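Local structure of lovastatin nonaketide synthase, polyketide synthase component (Aspergillus terreus, 7CPX) at residues L1891-V1896 / P1904-A1909; Q556-G561 / K840-G845; I284-H289 / D328-E333; E1428-I1433 / Q1543-E1548. The protein builds the nonaketide core of lovastatin as an iterative, homodimeric polyketide synthase that condenses, methylates, reduces and dehydrates a chain carried on its phosphopantetheine arm. The protein carries 2 engineered substitutions. All coordinates share one frame; numbering follows the deposited sequence.

Contact 1: residues L1891-V1896 / P1904-A1909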
loop_
_atom_site.group_PDB
_atom_site.type_symbol
_atom_site.label_atom_id
_atom_site.label_comp_id
_atom_site.label_asym_id
_atom_site.label_seq_id
_atom_site.Cartn_x
_atom_site.Cartn_y
_atom_site.Cartn_z
ATOM N N LEU A 1891 -48.332 -10.605 -8.686
ATOM C CA LEU A 1891 -49.717 -10.649 -8.238
ATOM C C LEU A 1891 -50.364 -9.299 -8.516
ATOM O O LEU A 1891 -49.915 -8.272 -7.995
ATOM C CB LEU A 1891 -49.789 -10.999 -6.755
ATOM C CG LEU A 1891 -51.170 -11.309 -6.164
ATOM C CD1 LEU A 1891 -52.004 -10.049 -5.983
ATOM C CD2 LEU A 1891 -51.912 -12.313 -7.032
ATOM N N VAL A 1892 -51.414 -9.297 -9.332
ATOM C CA VAL A 1892 -52.080 -8.070 -9.742
ATOM C C VAL A 1892 -53.557 -8.172 -9.397
ATOM O O VAL A 1892 -54.130 -9.263 -9.341
ATOM C CB VAL A 1892 -51.895 -7.796 -11.251
ATOM C CG1 VAL A 1892 -50.419 -7.717 -11.595
ATOM C CG2 VAL A 1892 -52.581 -8.876 -12.073
ATOM N N GLN A 1893 -54.169 -7.017 -9.162
ATOM C CA GLN A 1893 -55.596 -6.908 -8.909
ATOM C C GLN A 1893 -56.135 -5.745 -9.723
ATOM O O GLN A 1893 -55.461 -4.724 -9.872
ATOM C CB GLN A 1893 -55.880 -6.689 -7.419
ATOM C CG GLN A 1893 -57.352 -6.516 -7.073
ATOM C CD GLN A 1893 -57.569 -6.233 -5.599
ATOM O OE1 GLN A 1893 -56.624 -5.948 -4.865
ATOM N NE2 GLN A 1893 -58.819 -6.311 -5.159
ATOM N N GLY A 1894 -57.341 -5.895 -10.256
ATOM C CA GLY A 1894 -57.932 -4.800 -10.996
ATOM C C GLY A 1894 -59.123 -5.247 -11.817
ATOM O O GLY A 1894 -59.600 -6.376 -11.702
ATOM N N HIS A 1895 -59.582 -4.326 -12.658
ATOM C CA HIS A 1895 -60.801 -4.521 -13.425
ATOM C C HIS A 1895 -60.564 -5.384 -14.656
ATOM O O HIS A 1895 -59.451 -5.475 -15.180
ATOM C CB HIS A 1895 -61.373 -3.173 -13.864
ATOM C CG HIS A 1895 -61.949 -2.365 -12.745
ATOM N ND1 HIS A 1895 -62.331 -1.050 -12.901
ATOM C CD2 HIS A 1895 -62.213 -2.683 -11.456
ATOM C CE1 HIS A 1895 -62.807 -0.593 -11.757
ATOM N NE2 HIS A 1895 -62.744 -1.563 -10.863
ATOM N N VAL A 1896 -61.632 -6.033 -15.104
ATOM C CA VAL A 1896 -61.709 -6.631 -16.430
ATOM C C VAL A 1896 -63.047 -6.233 -17.032
ATOM O O VAL A 1896 -64.067 -6.208 -16.335
ATOM C CB VAL A 1896 -61.558 -8.167 -16.395
ATOM C CG1 VAL A 1896 -60.176 -8.544 -15.906
ATOM C CG2 VAL A 1896 -62.624 -8.801 -15.519
ATOM N N PRO A 1904 -63.990 -6.750 -10.796
ATOM C CA PRO A 1904 -62.700 -6.908 -10.114
ATOM C C PRO A 1904 -62.223 -8.349 -10.167
ATOM O O PRO A 1904 -63.014 -9.289 -10.072
ATOM C CB PRO A 1904 -62.996 -6.466 -8.676
ATOM C CG PRO A 1904 -64.244 -5.658 -8.766
ATOM C CD PRO A 1904 -65.034 -6.262 -9.881
ATOM N N VAL A 1905 -60.906 -8.517 -10.313
ATOM C CA VAL A 1905 -60.286 -9.834 -10.363
ATOM C C VAL A 1905 -58.862 -9.717 -9.841
ATOM O O VAL A 1905 -58.297 -8.623 -9.737
ATOM C CB VAL A 1905 -60.273 -10.435 -11.791
ATOM C CG1 VAL A 1905 -61.681 -10.514 -12.357
ATOM C CG2 VAL A 1905 -59.369 -9.624 -12.704
ATOM N N VAL A 1906 -58.283 -10.868 -9.510
ATOM C CA VAL A 1906 -56.897 -10.982 -9.077
ATOM C C VAL A 1906 -56.236 -12.055 -9.928
ATOM O O VAL A 1906 -56.796 -13.141 -10.107
ATOM C CB VAL A 1906 -56.789 -11.329 -7.582
ATOM C CG1 VAL A 1906 -55.338 -11.529 -7.187
ATOM C CG2 VAL A 1906 -57.425 -10.238 -6.741
ATOM N N ALA A 1907 -55.050 -11.755 -10.450
ATOM C CA ALA A 1907 -54.387 -12.628 -11.404
ATOM C C ALA A 1907 -52.886 -12.642 -11.154
ATOM O O ALA A 1907 -52.350 -11.858 -10.365
ATOM C CB ALA A 1907 -54.677 -12.196 -12.845
ATOM N N LEU A 1908 -52.215 -13.561 -11.839
ATOM C CA LEU A 1908 -50.763 -13.720 -11.789
ATOM C C LEU A 1908 -50.206 -13.238 -13.127
ATOM O O LEU A 1908 -49.999 -14.023 -14.053
ATOM C CB LEU A 1908 -50.385 -15.170 -11.509
ATOM C CG LEU A 1908 -50.408 -15.620 -10.047
ATOM C CD1 LEU A 1908 -51.666 -15.142 -9.346
ATOM C CD2 LEU A 1908 -50.301 -17.133 -9.966
ATOM N N ALA A 1909 -49.960 -11.934 -13.216
ATOM C CA ALA A 1909 -49.452 -11.327 -14.433
ATOM C C ALA A 1909 -47.985 -11.694 -14.639
ATOM O O ALA A 1909 -47.351 -12.354 -13.810
ATOM C CB ALA A 1909 -49.620 -9.813 -14.370
#
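Gln1893 and Val1906 face each other as a non-hydrogen-bonded pair in an antiparallel hairpin, and the glutamine passes its aliphatic stem obliquely across the valine. Its CB touches Val1906 CG2 at the base of the side chain. Beyond it, CG meets the same methyl at 3.7 Å and also passes close to the backbone oxygen of Val1905, while CD keeps only a looser touch on Val1906 CG2. The stem runs out extended, with CG trans to the backbone nitrogen (chi1 178°), which carries the amide beyond Val1906, where NE2 makes weak hydrogen bonds to Leu1931 O and Ser1932 O. A glutamine suits this spot because its methylenes can pack while its buried polar end still finds acceptors.

The other methyl of Val1906, CG1, takes Leu1891 CD2 at 3.5 Å. On the face carrying Val1892 and Ala1907, Val1892 CG1 rests on Ala1909 CB at 3.6 Å, and farther along Val1896 CG1 meets Val1905 CG2 at 3.5 Å, the two valines crossing nearly at right angles. Reciprocal backbone bonds join Val1892 to Ala1907, the one from Val1892 N to Ala1907 O being almost straight (178°), and Gly1894 to Val1905. Gly1894 is so extended (phi 166°) that a CB would press on the preceding carbonyl oxygen.

Strand 1887-1898 also pairs antiparallel with strand 1869-1883, so it lies between that strand and its hairpin partner; helix 1935-1953 covers Leu1891 and Gln1893, while Ile1871 packs against Val1896 and Ala1907.

Contact 2: residues Q556-G561 / K840-G845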
loop_
_atom_site.group_PDB
_atom_site.type_symbol
_atom_site.label_atom_id
_atom_site.label_comp_id
_atom_site.label_asym_id
_atom_site.label_seq_id
_atom_site.Cartn_x
_atom_site.Cartn_y
_atom_site.Cartn_z
ATOM N N GLN A 556 54.303 9.467 31.842
ATOM C CA GLN A 556 54.806 8.690 32.975
ATOM C C GLN A 556 56.206 8.174 32.661
ATOM O O GLN A 556 56.421 6.963 32.523
ATOM C CB GLN A 556 53.859 7.535 33.297
ATOM C CG GLN A 556 52.466 7.978 33.715
ATOM C CD GLN A 556 51.540 6.811 33.999
ATOM O OE1 GLN A 556 50.412 6.766 33.507
ATOM N NE2 GLN A 556 52.010 5.864 34.802
ATOM N N PRO A 557 57.186 9.068 32.541
ATOM C CA PRO A 557 58.577 8.642 32.328
ATOM C C PRO A 557 59.385 8.414 33.598
ATOM O O PRO A 557 60.609 8.289 33.507
ATOM C CB PRO A 557 59.155 9.824 31.537
ATOM C CG PRO A 557 58.434 11.002 32.081
ATOM C CD PRO A 557 57.038 10.530 32.409
ATOM N N SER A 558 58.748 8.353 34.766
ATOM C CA SER A 558 59.471 8.252 36.028
ATOM C C SER A 558 59.950 6.820 36.245
ATOM O O SER A 558 59.138 5.897 36.404
ATOM C CB SER A 558 58.587 8.709 37.185
ATOM O OG SER A 558 57.336 8.049 37.159
ATOM N N VAL A 559 61.271 6.642 36.264
ATOM C CA VAL A 559 61.885 5.335 36.441
ATOM C C VAL A 559 62.846 5.388 37.619
ATOM O O VAL A 559 63.438 6.429 37.923
ATOM C CB VAL A 559 62.629 4.865 35.172
ATOM C CG1 VAL A 559 63.883 5.694 34.951
ATOM C CG2 VAL A 559 62.975 3.389 35.272
ATOM N N LEU A 560 62.992 4.247 38.282
ATOM C CA LEU A 560 63.943 4.063 39.370
ATOM C C LEU A 560 65.089 3.196 38.867
ATOM O O LEU A 560 64.867 2.061 38.433
ATOM C CB LEU A 560 63.270 3.421 40.583
ATOM C CG LEU A 560 64.199 2.871 41.669
ATOM C CD1 LEU A 560 65.135 3.951 42.181
ATOM C CD2 LEU A 560 63.391 2.278 42.811
ATOM N N GLY A 561 66.305 3.729 38.925
ATOM C CA GLY A 561 67.465 3.006 38.445
ATOM C C GLY A 561 68.079 2.108 39.497
ATOM O O GLY A 561 68.771 2.584 40.403
ATOM N N LYS A 840 56.511 8.495 45.858
ATOM C CA LYS A 840 55.391 7.587 45.626
ATOM C C LYS A 840 54.857 7.680 44.201
ATOM O O LYS A 840 54.288 6.710 43.688
ATOM C CB LYS A 840 54.263 7.882 46.616
ATOM C CG LYS A 840 54.664 7.765 48.077
ATOM C CD LYS A 840 53.461 7.937 48.990
ATOM C CE LYS A 840 53.863 7.931 50.456
ATOM N NZ LYS A 840 54.733 9.090 50.800
ATOM N N ALA A 841 55.031 8.826 43.546
ATOM C CA ALA A 841 54.615 8.988 42.157
ATOM C C ALA A 841 55.489 8.211 41.180
ATOM O O ALA A 841 55.292 8.353 39.966
ATOM C CB ALA A 841 54.614 10.471 41.785
ATOM N N LEU A 842 56.436 7.406 41.657
ATOM C CA LEU A 842 57.257 6.604 40.762
ATOM C C LEU A 842 56.382 5.649 39.962
ATOM O O LEU A 842 55.394 5.111 40.469
ATOM C CB LEU A 842 58.300 5.821 41.559
ATOM C CG LEU A 842 59.202 4.886 40.749
ATOM C CD1 LEU A 842 60.060 5.675 39.771
ATOM C CD2 LEU A 842 60.069 4.052 41.675
ATOM N N ASP A 843 56.754 5.437 38.701
ATOM C CA ASP A 843 55.979 4.614 37.783
ATOM C C ASP A 843 56.643 3.283 37.471
ATOM O O ASP A 843 55.996 2.236 37.567
ATOM C CB ASP A 843 55.727 5.385 36.480
ATOM C CG ASP A 843 54.910 6.644 36.698
ATOM O OD1 ASP A 843 53.944 6.597 37.486
ATOM O OD2 ASP A 843 55.242 7.682 36.088
ATOM N N ILE A 844 57.924 3.286 37.098
ATOM C CA ILE A 844 58.600 2.076 36.647
ATOM C C ILE A 844 59.969 1.988 37.314
ATOM O O ILE A 844 60.463 2.948 37.903
ATOM C CB ILE A 844 58.722 2.035 35.107
ATOM C CG1 ILE A 844 59.396 0.744 34.634
ATOM C CG2 ILE A 844 59.470 3.259 34.597
ATOM C CD1 ILE A 844 59.188 0.456 33.167
ATOM N N GLY A 845 60.559 0.807 37.247
ATOM C CA GLY A 845 61.933 0.614 37.680
ATOM C C GLY A 845 62.696 -0.208 36.666
ATOM O O GLY A 845 62.162 -1.155 36.088
#
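Leu842 reaches across to Leu560 and crosses it at about a right angle, CD2 lying 3.4 Å from Leu560 CB. Its CG stands trans to the backbone nitrogen (chi1 178°), which sends the forked end over the neighbouring strand although the side chain does not set out in that direction. The second branch, CD1, lies against the backbone, 3.5 Å from both Ser558 O and Val559 C. A branched leucine suits this place because one methyl covers backbone while the other covers a side chain.

Val559 and Ile844 meet through their beta branches: CG2 of the valine touches CG2 of the isoleucine at 3.6 Å. With chi1 at -178°, Ile844 sends CG1 and CD1 away from Val559, toward Leu894 and Phe898 of helix 883-898.

Strands 558-563 and 844-848 are parallel neighbours in the central sheet of the malonyl-CoA:ACP transacylase domain, an alpha/beta fold of the acyl transferase family. Ile844 uses both backbone polar groups on strand 558-563: its N donates to Ser558 O at 3.0 Å, and its O accepts from Leu560 N at 2.9 Å. Asp843 N adds a weak bond to the same Ser558 O. Gly845 runs close beside Leu560, its CA making a CA-H...O contact with Leu560 O at 3.4 Å.

At the exposed end Gln556 stretches out across the Asp843 carboxylate, amide and carboxylate planes 60° apart. The model sets Ser558 OG implausibly near that carboxylate, so its exact place is doubtful. Helix 828-838 closes over Leu560 and Leu842 through Val836.

Contact 3: residues I284-H289 / D328-E333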
loop_
_atom_site.group_PDB
_atom_site.type_symbol
_atom_site.label_atom_id
_atom_site.label_comp_id
_atom_site.label_asym_id
_atom_site.label_seq_id
_atom_site.Cartn_x
_atom_site.Cartn_y
_atom_site.Cartn_z
ATOM N N ILE A 284 22.359 27.518 -14.896
ATOM C CA ILE A 284 23.070 27.380 -13.629
ATOM C C ILE A 284 24.142 26.303 -13.737
ATOM O O ILE A 284 25.258 26.462 -13.229
ATOM C CB ILE A 284 22.074 27.083 -12.491
ATOM C CG1 ILE A 284 22.794 27.000 -11.145
ATOM C CG2 ILE A 284 21.322 25.786 -12.748
ATOM C CD1 ILE A 284 23.490 28.276 -10.741
ATOM N N THR A 285 23.821 25.192 -14.399
ATOM C CA THR A 285 24.765 24.091 -14.534
ATOM C C THR A 285 25.900 24.403 -15.499
ATOM O O THR A 285 26.963 23.779 -15.405
ATOM C CB THR A 285 24.037 22.832 -15.008
ATOM O OG1 THR A 285 22.819 22.674 -14.271
ATOM C CG2 THR A 285 24.907 21.604 -14.807
ATOM N N MET A 286 25.705 25.342 -16.412
ATOM C CA MET A 286 26.698 25.601 -17.448
ATOM C C MET A 286 27.936 26.253 -16.845
ATOM O O MET A 286 27.819 27.311 -16.213
ATOM C CB MET A 286 26.108 26.500 -18.529
ATOM C CG MET A 286 27.050 26.771 -19.695
ATOM S SD MET A 286 27.401 25.304 -20.682
ATOM C CE MET A 286 25.788 24.988 -21.391
ATOM N N PRO A 287 29.125 25.675 -17.006
ATOM C CA PRO A 287 30.341 26.370 -16.577
ATOM C C PRO A 287 30.715 27.482 -17.544
ATOM O O PRO A 287 30.286 27.515 -18.699
ATOM C CB PRO A 287 31.398 25.263 -16.562
ATOM C CG PRO A 287 30.922 24.291 -17.570
ATOM C CD PRO A 287 29.420 24.325 -17.513
ATOM N N ASN A 288 31.535 28.403 -17.050
ATOM C CA ASN A 288 31.981 29.557 -17.817
ATOM C C ASN A 288 33.478 29.435 -18.063
ATOM O O ASN A 288 34.260 29.337 -17.112
ATOM C CB ASN A 288 31.660 30.857 -17.082
ATOM C CG ASN A 288 31.921 32.086 -17.928
ATOM O OD1 ASN A 288 32.810 32.095 -18.779
ATOM N ND2 ASN A 288 31.140 33.134 -17.700
ATOM N N HIS A 289 33.870 29.443 -19.338
ATOM C CA HIS A 289 35.290 29.384 -19.667
ATOM C C HIS A 289 36.010 30.645 -19.211
ATOM O O HIS A 289 37.146 30.578 -18.730
ATOM C CB HIS A 289 35.475 29.177 -21.169
ATOM C CG HIS A 289 35.024 30.339 -21.999
ATOM N ND1 HIS A 289 33.726 30.478 -22.444
ATOM C CD2 HIS A 289 35.696 31.419 -22.462
ATOM C CE1 HIS A 289 33.619 31.591 -23.147
ATOM N NE2 HIS A 289 34.801 32.181 -23.173
ATOM N N ASP A 328 33.098 20.321 -20.743
ATOM C CA ASP A 328 34.477 20.064 -21.152
ATOM C C ASP A 328 34.996 21.111 -22.127
ATOM O O ASP A 328 36.133 21.581 -21.949
ATOM C CB ASP A 328 34.581 18.655 -21.743
ATOM C CG ASP A 328 34.519 17.573 -20.684
ATOM O OD1 ASP A 328 34.295 17.905 -19.502
ATOM O OD2 ASP A 328 34.696 16.387 -21.034
ATOM N N PRO A 329 34.258 21.502 -23.172
ATOM C CA PRO A 329 34.771 22.562 -24.055
ATOM C C PRO A 329 35.048 23.861 -23.324
ATOM O O PRO A 329 36.042 24.536 -23.621
ATOM C CB PRO A 329 33.653 22.720 -25.096
ATOM C CG PRO A 329 32.890 21.444 -25.042
ATOM C CD PRO A 329 32.951 20.996 -23.621
ATOM N N GLN A 330 34.196 24.230 -22.367
ATOM C CA GLN A 330 34.433 25.446 -21.600
ATOM C C GLN A 330 35.737 25.350 -20.823
ATOM O O GLN A 330 36.528 26.300 -20.796
ATOM C CB GLN A 330 33.264 25.701 -20.648
ATOM C CG GLN A 330 31.926 25.906 -21.340
ATOM C CD GLN A 330 31.795 27.275 -21.976
ATOM O OE1 GLN A 330 32.644 28.145 -21.785
ATOM N NE2 GLN A 330 30.724 27.473 -22.735
ATOM N N GLU A 331 35.982 24.203 -20.188
ATOM C CA GLU A 331 37.216 24.024 -19.432
ATOM C C GLU A 331 38.433 24.060 -20.343
ATOM O O GLU A 331 39.459 24.656 -19.996
ATOM C CB GLU A 331 37.171 22.706 -18.665
ATOM C CG GLU A 331 38.405 22.453 -17.828
ATOM C CD GLU A 331 38.265 21.234 -16.951
ATOM O OE1 GLU A 331 37.468 20.338 -17.297
ATOM O OE2 GLU A 331 38.950 21.176 -15.910
ATOM N N ALA A 332 38.346 23.411 -21.504
ATOM C CA ALA A 332 39.467 23.425 -22.435
ATOM C C ALA A 332 39.757 24.840 -22.911
ATOM O O ALA A 332 40.920 25.251 -22.999
ATOM C CB ALA A 332 39.178 22.509 -23.622
ATOM N N GLU A 333 38.708 25.605 -23.220
ATOM C CA GLU A 333 38.899 26.989 -23.630
ATOM C C GLU A 333 39.532 27.806 -22.515
ATOM O O GLU A 333 40.428 28.620 -22.763
ATOM C CB GLU A 333 37.562 27.600 -24.046
ATOM C CG GLU A 333 37.649 29.056 -24.469
ATOM C CD GLU A 333 36.343 29.571 -25.038
ATOM O OE1 GLU A 333 35.369 28.792 -25.091
ATOM O OE2 GLU A 333 36.290 30.755 -25.431
#
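His289 is met by two side chains of helix 327-339, Gln330 at the ring edge and Glu333 over one face. ND1 donates to Gln330 OE1 at 2.7 Å, the oxygen lying near the ring plane and the donor in the amide's carbonyl plane; ring and amide are only 19° apart. The same OE1 also receives a weak bond from His289 N, so one amide oxygen holds both the ring and the first turn of a helix. Gln330 reaches it because its chain bends at chi2 (-76°). The Glu333 carboxylate stacks 13° from the ring plane. OE2 lies too far off the NE2-H direction for a hydrogen bond, yet the negative charge would probably favour a protonated imidazole.

Packing is looser toward the loop: Pro287 CG meets Gln330 CB at 4.1 Å, and Met286 SD is 4.5 Å from Gln330 NE2.

The contact joins a loop to helix 327-339 at the surface of the thiolase-type ketosynthase domain, near the predicted active site. Asn288 sits at the N-cap of helix 289-302, its OD1 weakly bonded to the backbone of Ser290 and Ala291. From helix 327-339, Glu331 points the other way, toward strand 428-435 of the ketosynthase sheet.

Contact 4: residues E1428-I1433 / Q1543-E1548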
loop_
_atom_site.group_PDB
_atom_site.type_symbol
_atom_site.label_atom_id
_atom_site.label_comp_id
_atom_site.label_asym_id
_atom_site.label_seq_id
_atom_site.Cartn_x
_atom_site.Cartn_y
_atom_site.Cartn_z
ATOM N N GLU A 1428 -53.851 26.795 -34.627
ATOM C CA GLU A 1428 -54.203 26.001 -35.801
ATOM C C GLU A 1428 -53.735 26.686 -37.081
ATOM O O GLU A 1428 -53.157 26.050 -37.971
ATOM C CB GLU A 1428 -55.713 25.768 -35.840
ATOM C CG GLU A 1428 -56.247 24.925 -34.695
ATOM C CD GLU A 1428 -55.835 23.470 -34.799
ATOM O OE1 GLU A 1428 -55.156 23.111 -35.783
ATOM O OE2 GLU A 1428 -56.193 22.685 -33.896
ATOM N N LEU A 1429 -53.976 27.993 -37.183
ATOM C CA LEU A 1429 -53.590 28.740 -38.373
ATOM C C LEU A 1429 -52.077 28.751 -38.543
ATOM O O LEU A 1429 -51.561 28.547 -39.648
ATOM C CB LEU A 1429 -54.132 30.166 -38.280
ATOM C CG LEU A 1429 -53.749 31.135 -39.398
ATOM C CD1 LEU A 1429 -54.330 30.679 -40.722
ATOM C CD2 LEU A 1429 -54.222 32.538 -39.052
ATOM N N VAL A 1430 -51.348 28.994 -37.453
ATOM C CA VAL A 1430 -49.891 29.020 -37.528
ATOM C C VAL A 1430 -49.360 27.645 -37.898
ATOM O O VAL A 1430 -48.402 27.521 -38.667
ATOM C CB VAL A 1430 -49.293 29.519 -36.200
ATOM C CG1 VAL A 1430 -47.786 29.341 -36.202
ATOM C CG2 VAL A 1430 -49.654 30.972 -35.977
ATOM N N ALA A 1431 -49.968 26.590 -37.353
ATOM C CA ALA A 1431 -49.549 25.238 -37.692
ATOM C C ALA A 1431 -49.737 24.972 -39.175
ATOM O O ALA A 1431 -48.834 24.463 -39.847
ATOM C CB ALA A 1431 -50.336 24.225 -36.861
ATOM N N GLN A 1432 -50.908 25.323 -39.712
ATOM C CA GLN A 1432 -51.158 25.103 -41.131
ATOM C C GLN A 1432 -50.183 25.897 -41.991
ATOM O O GLN A 1432 -49.637 25.374 -42.972
ATOM C CB GLN A 1432 -52.601 25.473 -41.471
ATOM C CG GLN A 1432 -53.634 24.567 -40.823
ATOM C CD GLN A 1432 -55.056 25.014 -41.089
ATOM O OE1 GLN A 1432 -55.295 26.140 -41.524
ATOM N NE2 GLN A 1432 -56.012 24.132 -40.827
ATOM N N ILE A 1433 -49.939 27.156 -41.629
ATOM C CA ILE A 1433 -49.068 28.009 -42.434
ATOM C C ILE A 1433 -47.636 27.489 -42.402
ATOM O O ILE A 1433 -46.974 27.374 -43.440
ATOM C CB ILE A 1433 -49.150 29.466 -41.949
ATOM C CG1 ILE A 1433 -50.554 30.024 -42.195
ATOM C CG2 ILE A 1433 -48.114 30.320 -42.660
ATOM C CD1 ILE A 1433 -50.832 31.331 -41.488
ATOM N N GLN A 1543 -46.845 35.713 -44.575
ATOM C CA GLN A 1543 -48.120 35.484 -43.911
ATOM C C GLN A 1543 -48.199 36.308 -42.633
ATOM O O GLN A 1543 -47.370 36.153 -41.729
ATOM C CB GLN A 1543 -48.313 33.999 -43.606
ATOM C CG GLN A 1543 -48.783 33.185 -44.801
ATOM C CD GLN A 1543 -47.814 33.242 -45.965
ATOM O OE1 GLN A 1543 -46.617 33.461 -45.782
ATOM N NE2 GLN A 1543 -48.331 33.055 -47.174
ATOM N N MET A 1544 -49.202 37.176 -42.564
ATOM C CA MET A 1544 -49.498 37.963 -41.377
ATOM C C MET A 1544 -50.685 37.324 -40.667
ATOM O O MET A 1544 -51.754 37.155 -41.266
ATOM C CB MET A 1544 -49.810 39.411 -41.755
ATOM C CG MET A 1544 -49.072 40.452 -40.932
ATOM S SD MET A 1544 -49.517 40.437 -39.188
ATOM C CE MET A 1544 -48.715 41.938 -38.633
ATOM N N VAL A 1545 -50.491 36.962 -39.402
ATOM C CA VAL A 1545 -51.519 36.349 -38.573
ATOM C C VAL A 1545 -51.823 37.328 -37.451
ATOM O O VAL A 1545 -50.965 37.594 -36.601
ATOM C CB VAL A 1545 -51.072 34.993 -38.014
ATOM C CG1 VAL A 1545 -52.128 34.431 -37.080
ATOM C CG2 VAL A 1545 -50.781 34.024 -39.147
ATOM N N ILE A 1546 -53.043 37.852 -37.433
ATOM C CA ILE A 1546 -53.429 38.917 -36.516
ATOM C C ILE A 1546 -54.493 38.382 -35.571
ATOM O O ILE A 1546 -55.563 37.950 -36.016
ATOM C CB ILE A 1546 -53.946 40.152 -37.271
ATOM C CG1 ILE A 1546 -52.870 40.699 -38.211
ATOM C CG2 ILE A 1546 -54.397 41.225 -36.293
ATOM C CD1 ILE A 1546 -52.863 40.052 -39.579
ATOM N N LEU A 1547 -54.199 38.409 -34.272
ATOM C CA LEU A 1547 -55.213 38.307 -33.233
ATOM C C LEU A 1547 -55.483 39.716 -32.729
ATOM O O LEU A 1547 -54.573 40.376 -32.216
ATOM C CB LEU A 1547 -54.757 37.415 -32.078
ATOM C CG LEU A 1547 -54.455 35.945 -32.361
ATOM C CD1 LEU A 1547 -52.962 35.731 -32.537
ATOM C CD2 LEU A 1547 -55.002 35.083 -31.233
ATOM N N GLU A 1548 -56.719 40.184 -32.879
ATOM C CA GLU A 1548 -57.018 41.554 -32.494
ATOM C C GLU A 1548 -58.514 41.710 -32.284
ATOM O O GLU A 1548 -59.318 40.885 -32.728
ATOM C CB GLU A 1548 -56.512 42.547 -33.549
ATOM C CG GLU A 1548 -56.405 43.990 -33.070
ATOM C CD GLU A 1548 -55.524 44.140 -31.844
ATOM O OE1 GLU A 1548 -55.981 43.798 -30.733
ATOM O OE2 GLU A 1548 -54.372 44.597 -31.992
#
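Val1545 presents both of its methyls to a helix and is the residue most covered in this contact. CG1 meets Leu1429 CD2 tip to tip at 3.4 Å, and CG2 meets Ile1433 CD1 in the same manner at 3.6 Å. Leu1429 and Ile1433 are four residues apart, one helical turn, so they lie side by side on the same flank and the short, forked valine fits against both tips. CG2 also touches Leu1429 CD2 at 3.7 Å, closing the group of three, while Val1430 CG2 adds a more distant touch to CG1.

The strand carrying Val1545 belongs to the C-methyltransferase domain. Its sheet has the order of a class I, Rossmann-like methyltransferase: strand 1542-1547 lies between parallel strand 1512-1518 and antiparallel strand 1614-1618. Helix 1420-1436 covers one face of it. The helix segment runs nearly antiparallel to the strand segment (173°), their axes 10.0 Å apart at the closest, a spacing filled by aliphatic side chains.

Ile1433 is branched enough to serve two strand residues. While CD1 goes to the valine, CG2, trans to the backbone nitrogen, goes to Gln1543, touching its CG at 3.6 Å. Gln1543 offers only its methylenes here: a bend at chi2 (60°) turns the amide away from the isoleucine methyl, a way for a polar residue to lie in a buried apolar layer. Leu1514 of strand 1512-1518 packs against both Ile1433 and Gln1543. Met1544 and Ile1546, alternating with these residues, face away from the helix, and Ile1546 meets Trp1586 of helix 1583-1592.

Overall arrangement
The four contacts lie in different parts of one elongated chain and none touches another. Contact 3 belongs to the ketosynthase and is the one close to a predicted active site: the Pro287 side chain is about 7 Å from that of His320 and about 9 Å from that of Cys181. Contact 2, in the transacylase, has its centre about 66 Å from that of contact 3. Later in the sequence come contact 4, in the methyltransferase, and contact 1, their centres about 50 Å apart. Contacts 2 and 4 are the most widely separated, with centres about 137 Å apart on opposite sides of the chain's centre. Contacts 1, 2 and 4 are structural packing away from the annotated sites.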